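Local coordinates for protein endo-b-1,4-glucanase (Nasutitermes takasagoensis, PDB 1KS8) that probably hydrolyses internal beta-1,4-glucosidic linkages in cellulose and related beta-glucans, as a family 9 glycosyl hydrolase with an (alpha/alpha)6 fold, at residues Leu178-Ala181 against Arg182-Phe185; Asn282-Ile285 against Asn286-Lys290; Gln334-Ala338 against Leu339-Gly343. One frame throughout, in Å; residues are numbered along the deposited sequence.

Interaction 1: residues Leu178-Ala181 against Arg182-Phe185; sequences LTHA and RQLF
L178 to R182, T179 to Q183, H180 to L184 and A181 to F185 are joined by four successive i to i+4 backbone hydrogen bonds, the regular pattern of an alpha-helix. This is a little over two turns of helix 171-190 in the (alpha/alpha)6 fold. R182 N to L178 O measures 2.9 Å, and the N-H points nearly straight at the oxygen (164°).

L178 and R182 meet on one flank. L178 has CG anti to its own N (chi1 -169°), which swings the isobutyl group beside the arginine. The R182 chain is extended from CG to NE and crosses L178 at a slant. R182 NE is 3.9 Å from L178 CG, and it has no hydrogen-bond partner. Both residues also touch T226 of helix 212-226.

L184 and F185 lie on buried parts of the helix. L184 packs on L159 of helix 149-165. F185 reaches A218 and L222, and its side chain is about 8 Å from that of E214, which binds calcium in this protein, although none is bound to this chain here.

The H180 ring meets that of H107, the planes at about 70°, and the two ND1 atoms are hydrogen-bonded. T179 OG1 bonds back to N175 O. T179 and Q183 run side by side. The Q183 chain runs past the T179 carbonyl, with CG 3.1 Å from T179 O, and its NE2 lies 4.0 Å from T179 CG2.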
loop_
_atom_site.group_PDB
_atom_site.type_symbol
_atom_site.label_atom_id
_atom_site.label_comp_id
_atom_site.label_asym_id
_atom_site.label_seq_id
_atom_site.Cartn_x
_atom_site.Cartn_y
_atom_site.Cartn_z
ATOM N N LEU A 178 -8.777 16.892 4.557
ATOM C CA LEU A 178 -9.899 16.549 5.420
ATOM C C LEU A 178 -11.253 16.821 4.773
ATOM O O LEU A 178 -12.191 16.044 4.948
ATOM C CB LEU A 178 -9.791 17.305 6.747
ATOM C CG LEU A 178 -10.741 16.850 7.857
ATOM C CD1 LEU A 178 -10.519 15.375 8.163
ATOM C CD2 LEU A 178 -10.500 17.691 9.100
ATOM N N THR A 179 -11.363 17.919 4.030
ATOM C CA THR A 179 -12.621 18.246 3.365
ATOM C C THR A 179 -12.994 17.116 2.410
ATOM O O THR A 179 -14.124 16.630 2.410
ATOM C CB THR A 179 -12.513 19.568 2.574
ATOM O OG1 THR A 179 -12.344 20.656 3.491
ATOM C CG2 THR A 179 -13.769 19.804 1.744
ATOM N N HIS A 180 -12.027 16.693 1.604
ATOM C CA HIS A 180 -12.249 15.615 0.651
ATOM C C HIS A 180 -12.545 14.301 1.364
ATOM O O HIS A 180 -13.388 13.525 0.917
ATOM C CB HIS A 180 -11.027 15.459 -0.253
ATOM C CG HIS A 180 -10.919 16.519 -1.303
ATOM N ND1 HIS A 180 -11.657 16.486 -2.467
ATOM C CD2 HIS A 180 -10.193 17.661 -1.350
ATOM C CE1 HIS A 180 -11.390 17.562 -3.186
ATOM N NE2 HIS A 180 -10.506 18.292 -2.530
ATOM N N ALA A 181 -11.856 14.059 2.475
ATOM C CA ALA A 181 -12.061 12.834 3.242
ATOM C C ALA A 181 -13.496 12.741 3.756
ATOM O O ALA A 181 -14.129 11.694 3.653
ATOM C CB ALA A 181 -11.083 12.778 4.411
ATOM N N ARG A 182 -14.008 13.838 4.307
ATOM C CA ARG A 182 -15.372 13.850 4.831
ATOM C C ARG A 182 -16.407 13.582 3.744
ATOM O O ARG A 182 -17.356 12.825 3.948
ATOM C CB ARG A 182 -15.682 15.196 5.489
ATOM C CG ARG A 182 -14.835 15.515 6.706
ATOM C CD ARG A 182 -15.363 16.755 7.413
ATOM N NE ARG A 182 -14.576 17.098 8.594
ATOM C CZ ARG A 182 -14.926 18.027 9.479
ATOM N NH1 ARG A 182 -16.052 18.707 9.318
ATOM N NH2 ARG A 182 -14.149 18.274 10.525
ATOM N N GLN A 183 -16.223 14.215 2.590
ATOM C CA GLN A 183 -17.146 14.052 1.477
ATOM C C GLN A 183 -17.116 12.637 0.918
ATOM O O GLN A 183 -18.162 12.070 0.609
ATOM C CB GLN A 183 -16.818 15.063 0.376
ATOM C CG GLN A 183 -16.834 16.502 0.871
ATOM C CD GLN A 183 -16.429 17.492 -0.197
ATOM O OE1 GLN A 183 -15.565 17.206 -1.026
ATOM N NE2 GLN A 183 -17.037 18.673 -0.170
ATOM N N LEU A 184 -15.925 12.060 0.790
ATOM C CA LEU A 184 -15.822 10.701 0.270
ATOM C C LEU A 184 -16.424 9.683 1.228
ATOM O O LEU A 184 -16.991 8.682 0.789
ATOM C CB LEU A 184 -14.362 10.357 -0.047
ATOM C CG LEU A 184 -13.900 10.945 -1.384
ATOM C CD1 LEU A 184 -12.390 10.845 -1.506
ATOM C CD2 LEU A 184 -14.592 10.214 -2.528
ATOM N N PHE A 185 -16.317 9.930 2.532
ATOM C CA PHE A 185 -16.909 9.005 3.489
ATOM C C PHE A 185 -18.426 9.053 3.358
ATOM O O PHE A 185 -19.087 8.019 3.369
ATOM C CB PHE A 185 -16.537 9.352 4.929
ATOM C CG PHE A 185 -17.224 8.477 5.939
ATOM C CD1 PHE A 185 -16.875 7.134 6.066
ATOM C CD2 PHE A 185 -18.273 8.970 6.707
ATOM C CE1 PHE A 185 -17.563 6.294 6.940
ATOM C CE2 PHE A 185 -18.968 8.139 7.585
ATOM C CZ PHE A 185 -18.613 6.798 7.699
#

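Interaction 2: residues Asn282-Ile285 against Asn286-Lys290; sequences NYLI and NNQQK
K290 folds back on the C-terminal end of helix 271-286 and hydrogen-bonds carbonyls there with NZ. The chain is extended to CE and bends only at its end (chi4 63°), which turns NZ inward to three backbone oxygens. K290 NZ is 2.8 Å from L284 O and lies in the plane of that carbonyl. K290 NZ also reaches I285 O, at 3.1 Å, from above the plane of that carbonyl, not on a lone pair. A third bond, 2.8 Å from K290 NZ to Q288 O, uses a lone pair and ties the lysine to its own loop. The positive charge probably suits the negative end of the helix dipole.

Y283 O is gripped twice. N287 N reaches Y283 O at 2.7 Å and Q288 N reaches Y283 O at 3.0 Å, from opposite faces of the carbonyl plane. N286 N still makes the normal helical bond to N282 O. Helical backbone angles are lost at N287.

The Y283 ring lies back over this turn. Q288 N sits 4.0 Å above one face, offset toward the rim, and N287 CB is 3.6 Å from Y283 CE1.

The contact is at the surface, but one side faces inward. L284 packs on A310 and M314 of helix 303-319. I285 touches Y327 and F330 of helix 324-341, and K290 also rests on F330.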
loop_
_atom_site.group_PDB
_atom_site.type_symbol
_atom_site.label_atom_id
_atom_site.label_comp_id
_atom_site.label_asym_id
_atom_site.label_seq_id
_atom_site.Cartn_x
_atom_site.Cartn_y
_atom_site.Cartn_z
ATOM N N ASN A 282 -1.409 -13.852 18.583
ATOM C CA ASN A 282 -0.975 -15.083 19.235
ATOM C C ASN A 282 -1.139 -16.255 18.280
ATOM O O ASN A 282 -0.290 -17.145 18.225
ATOM C CB ASN A 282 -1.784 -15.327 20.513
ATOM C CG ASN A 282 -1.427 -14.354 21.626
ATOM O OD1 ASN A 282 -2.118 -14.282 22.647
ATOM N ND2 ASN A 282 -0.345 -13.606 21.440
ATOM N N TYR A 283 -2.231 -16.250 17.523
ATOM C CA TYR A 283 -2.488 -17.306 16.554
ATOM C C TYR A 283 -1.394 -17.343 15.491
ATOM O O TYR A 283 -0.890 -18.409 15.142
ATOM C CB TYR A 283 -3.837 -17.096 15.865
ATOM C CG TYR A 283 -4.013 -18.007 14.675
ATOM C CD1 TYR A 283 -4.203 -19.376 14.847
ATOM C CD2 TYR A 283 -3.903 -17.513 13.376
ATOM C CE1 TYR A 283 -4.273 -20.235 13.757
ATOM C CE2 TYR A 283 -3.972 -18.364 12.276
ATOM C CZ TYR A 283 -4.153 -19.722 12.475
ATOM O OH TYR A 283 -4.191 -20.572 11.395
ATOM N N LEU A 284 -1.036 -16.176 14.965
ATOM C CA LEU A 284 0.002 -16.106 13.945
ATOM C C LEU A 284 1.327 -16.648 14.466
ATOM O O LEU A 284 1.978 -17.456 13.809
ATOM C CB LEU A 284 0.202 -14.662 13.476
ATOM C CG LEU A 284 -0.924 -14.003 12.678
ATOM C CD1 LEU A 284 -0.525 -12.570 12.353
ATOM C CD2 LEU A 284 -1.194 -14.791 11.395
ATOM N N ILE A 285 1.720 -16.195 15.650
ATOM C CA ILE A 285 2.977 -16.619 16.253
ATOM C C ILE A 285 3.016 -18.102 16.604
ATOM O O ILE A 285 3.981 -18.802 16.290
ATOM C CB ILE A 285 3.271 -15.803 17.534
ATOM C CG1 ILE A 285 3.461 -14.329 17.169
ATOM C CG2 ILE A 285 4.502 -16.356 18.246
ATOM C CD1 ILE A 285 3.737 -13.421 18.348
ATOM N N ASN A 286 1.951 -18.578 17.234
ATOM C CA ASN A 286 1.880 -19.963 17.681
ATOM C C ASN A 286 1.393 -21.013 16.691
ATOM O O ASN A 286 1.882 -22.143 16.709
ATOM C CB ASN A 286 0.996 -20.049 18.934
ATOM C CG ASN A 286 1.562 -19.280 20.110
ATOM O OD1 ASN A 286 0.819 -18.837 20.989
ATOM N ND2 ASN A 286 2.879 -19.132 20.147
ATOM N N ASN A 287 0.449 -20.658 15.821
ATOM C CA ASN A 287 -0.115 -21.659 14.923
ATOM C C ASN A 287 -0.120 -21.477 13.407
ATOM O O ASN A 287 -0.096 -22.470 12.679
ATOM C CB ASN A 287 -1.540 -21.965 15.385
ATOM C CG ASN A 287 -1.596 -22.399 16.841
ATOM O OD1 ASN A 287 -2.169 -21.711 17.688
ATOM N ND2 ASN A 287 -0.991 -23.540 17.138
ATOM N N GLN A 288 -0.175 -20.243 12.916
ATOM C CA GLN A 288 -0.192 -20.024 11.466
ATOM C C GLN A 288 0.935 -20.790 10.778
ATOM O O GLN A 288 2.059 -20.846 11.283
ATOM C CB GLN A 288 -0.062 -18.531 11.147
ATOM C CG GLN A 288 0.133 -18.227 9.658
ATOM C CD GLN A 288 -1.096 -18.543 8.816
ATOM O OE1 GLN A 288 -0.981 -19.008 7.679
ATOM N NE2 GLN A 288 -2.276 -18.277 9.363
ATOM N N GLN A 289 0.630 -21.376 9.624
ATOM C CA GLN A 289 1.625 -22.128 8.874
ATOM C C GLN A 289 2.845 -21.262 8.600
ATOM O O GLN A 289 2.722 -20.081 8.266
ATOM C CB GLN A 289 1.049 -22.619 7.543
ATOM C CG GLN A 289 2.081 -23.323 6.670
ATOM C CD GLN A 289 1.497 -23.890 5.393
ATOM O OE1 GLN A 289 2.228 -24.210 4.452
ATOM N NE2 GLN A 289 0.177 -24.032 5.356
ATOM N N LYS A 290 4.021 -21.859 8.746
ATOM C CA LYS A 290 5.274 -21.158 8.510
ATOM C C LYS A 290 6.174 -22.031 7.654
ATOM O O LYS A 290 6.000 -23.247 7.604
ATOM C CB LYS A 290 5.969 -20.865 9.841
ATOM C CG LYS A 290 5.146 -20.010 10.789
ATOM C CD LYS A 290 5.792 -19.903 12.156
ATOM C CE LYS A 290 4.939 -19.060 13.095
ATOM N NZ LYS A 290 3.599 -19.674 13.336
#

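Interaction 3: residues Gln334-Ala338 against Leu339-Gly343; sequences QIDYA and LGDGG
D336 O accepts the D341 N-H almost straight (2.9 Å, 171°), an i to i+5 bond that widens the end of helix 324-341 into a pi-type turn. L339 N still bonds to I335 O in the regular way. G340 N hydrogen-bonds to Y337 O at 3.1 Å, from above the carbonyl plane, and bonds weakly to D336 O. The backbone angles of G340, with positive phi, call for glycine.

G342 lies over one face of the Y337 ring in a CH-pi contact, its CA 4.3 Å from the ring centroid. A side chain there would clash with the ring. Y337 CG is anti to the backbone N (chi1 -180°), which carries the ring under the turn. One water bonds to Y337 O and weakly to G342 N; a second joins Y337 OH to G342 O.

D336 and D341 run side by side, with their OD2 atoms 4.0 Å apart. Y5 holds D336 OD1 and Y3 holds D341 OD1, while D399 takes Y337 OH.

L339 CD1 meets I335 CG2 at 4.1 Å. L339 packs on Y5 and V8 of helix 5-18. Cutting L339 back to an alanine would probably open a gap beside I335 and leave Y5 and V8 without their leucine neighbour. I335 packs on helix 415-430 through F421 and L425, and Y337 reaches L304 of helix 303-319.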
loop_
_atom_site.group_PDB
_atom_site.type_symbol
_atom_site.label_atom_id
_atom_site.label_comp_id
_atom_site.label_asym_id
_atom_site.label_seq_id
_atom_site.Cartn_x
_atom_site.Cartn_y
_atom_site.Cartn_z
ATOM N N GLN A 334 10.225 -11.529 10.882
ATOM C CA GLN A 334 9.586 -11.557 9.573
ATOM C C GLN A 334 10.252 -10.567 8.631
ATOM O O GLN A 334 10.538 -10.892 7.477
ATOM C CB GLN A 334 8.092 -11.261 9.714
ATOM C CG GLN A 334 7.381 -12.284 10.589
ATOM C CD GLN A 334 7.560 -13.703 10.076
ATOM O OE1 GLN A 334 7.042 -14.060 9.023
ATOM N NE2 GLN A 334 8.307 -14.514 10.818
ATOM N N ILE A 335 10.506 -9.359 9.121
ATOM C CA ILE A 335 11.176 -8.360 8.306
ATOM C C ILE A 335 12.586 -8.867 7.995
ATOM O O ILE A 335 13.054 -8.771 6.861
ATOM C CB ILE A 335 11.254 -7.002 9.039
ATOM C CG1 ILE A 335 9.838 -6.473 9.305
ATOM C CG2 ILE A 335 12.061 -6.003 8.220
ATOM C CD1 ILE A 335 8.977 -6.317 8.058
ATOM N N ASP A 336 13.255 -9.429 8.999
ATOM C CA ASP A 336 14.604 -9.945 8.799
ATOM C C ASP A 336 14.651 -11.090 7.792
ATOM O O ASP A 336 15.661 -11.276 7.109
ATOM C CB ASP A 336 15.216 -10.381 10.131
ATOM C CG ASP A 336 15.624 -9.202 10.993
ATOM O OD1 ASP A 336 15.542 -8.054 10.506
ATOM O OD2 ASP A 336 16.033 -9.418 12.155
ATOM N N TYR A 337 13.578 -11.869 7.698
ATOM C CA TYR A 337 13.563 -12.944 6.719
ATOM C C TYR A 337 13.589 -12.292 5.339
ATOM O O TYR A 337 14.354 -12.700 4.466
ATOM C CB TYR A 337 12.314 -13.822 6.866
ATOM C CG TYR A 337 12.271 -14.958 5.866
ATOM C CD1 TYR A 337 11.983 -14.719 4.522
ATOM C CD2 TYR A 337 12.558 -16.269 6.256
ATOM C CE1 TYR A 337 11.982 -15.753 3.590
ATOM C CE2 TYR A 337 12.562 -17.311 5.330
ATOM C CZ TYR A 337 12.273 -17.045 3.999
ATOM O OH TYR A 337 12.283 -18.062 3.072
ATOM N N ALA A 338 12.761 -11.268 5.148
ATOM C CA ALA A 338 12.712 -10.574 3.867
ATOM C C ALA A 338 14.059 -9.954 3.514
ATOM O O ALA A 338 14.427 -9.876 2.342
ATOM C CB ALA A 338 11.638 -9.490 3.897
ATOM N N LEU A 339 14.796 -9.515 4.531
ATOM C CA LEU A 339 16.091 -8.885 4.307
ATOM C C LEU A 339 17.238 -9.861 4.080
ATOM O O LEU A 339 18.312 -9.452 3.641
ATOM C CB LEU A 339 16.433 -7.948 5.471
ATOM C CG LEU A 339 15.406 -6.846 5.761
ATOM C CD1 LEU A 339 15.932 -5.940 6.867
ATOM C CD2 LEU A 339 15.133 -6.041 4.499
ATOM N N GLY A 340 17.030 -11.141 4.384
ATOM C CA GLY A 340 18.091 -12.105 4.148
ATOM C C GLY A 340 18.319 -13.246 5.125
ATOM O O GLY A 340 19.128 -14.123 4.839
ATOM N N ASP A 341 17.622 -13.269 6.256
ATOM C CA ASP A 341 17.843 -14.342 7.223
ATOM C C ASP A 341 17.511 -15.745 6.721
ATOM O O ASP A 341 17.927 -16.738 7.320
ATOM C CB ASP A 341 17.083 -14.050 8.520
ATOM C CG ASP A 341 17.822 -13.072 9.413
ATOM O OD1 ASP A 341 18.843 -12.509 8.963
ATOM O OD2 ASP A 341 17.388 -12.868 10.567
ATOM N N GLY A 342 16.774 -15.825 5.619
ATOM C CA GLY A 342 16.419 -17.117 5.065
ATOM C C GLY A 342 17.440 -17.633 4.065
ATOM O O GLY A 342 17.254 -18.701 3.479
ATOM N N GLY A 343 18.515 -16.876 3.859
ATOM C CA GLY A 343 19.543 -17.301 2.924
ATOM C C GLY A 343 19.874 -16.280 1.851
ATOM O O GLY A 343 20.988 -16.255 1.328
HETATM O O HOH W 1 15.702 -14.737 3.348
HETATM O O HOH W 2 14.755 -18.518 1.501
#

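In the fold
All three contacts are local. Interaction 1 lies within a helix; interactions 2 and 3 lie at helix C-termini. Interaction 1 is partly buried, and its bonds between the segments are all regular backbone ones. Interaction 2 is at the surface, where a lysine amine and two backbone N-H groups serve carbonyls near the helix end. Interaction 3 is partly buried; a wide turn, glycines and two waters finish its helix. Interactions 2 and 3 are neighbours, with nearest atoms about 6 Å apart. Both pack on helix 303-319, and interaction 2 also rests on helix 324-341, which carries interaction 3. Interaction 1 is across the chain's centre from interaction 3, with centres about 39 Å apart.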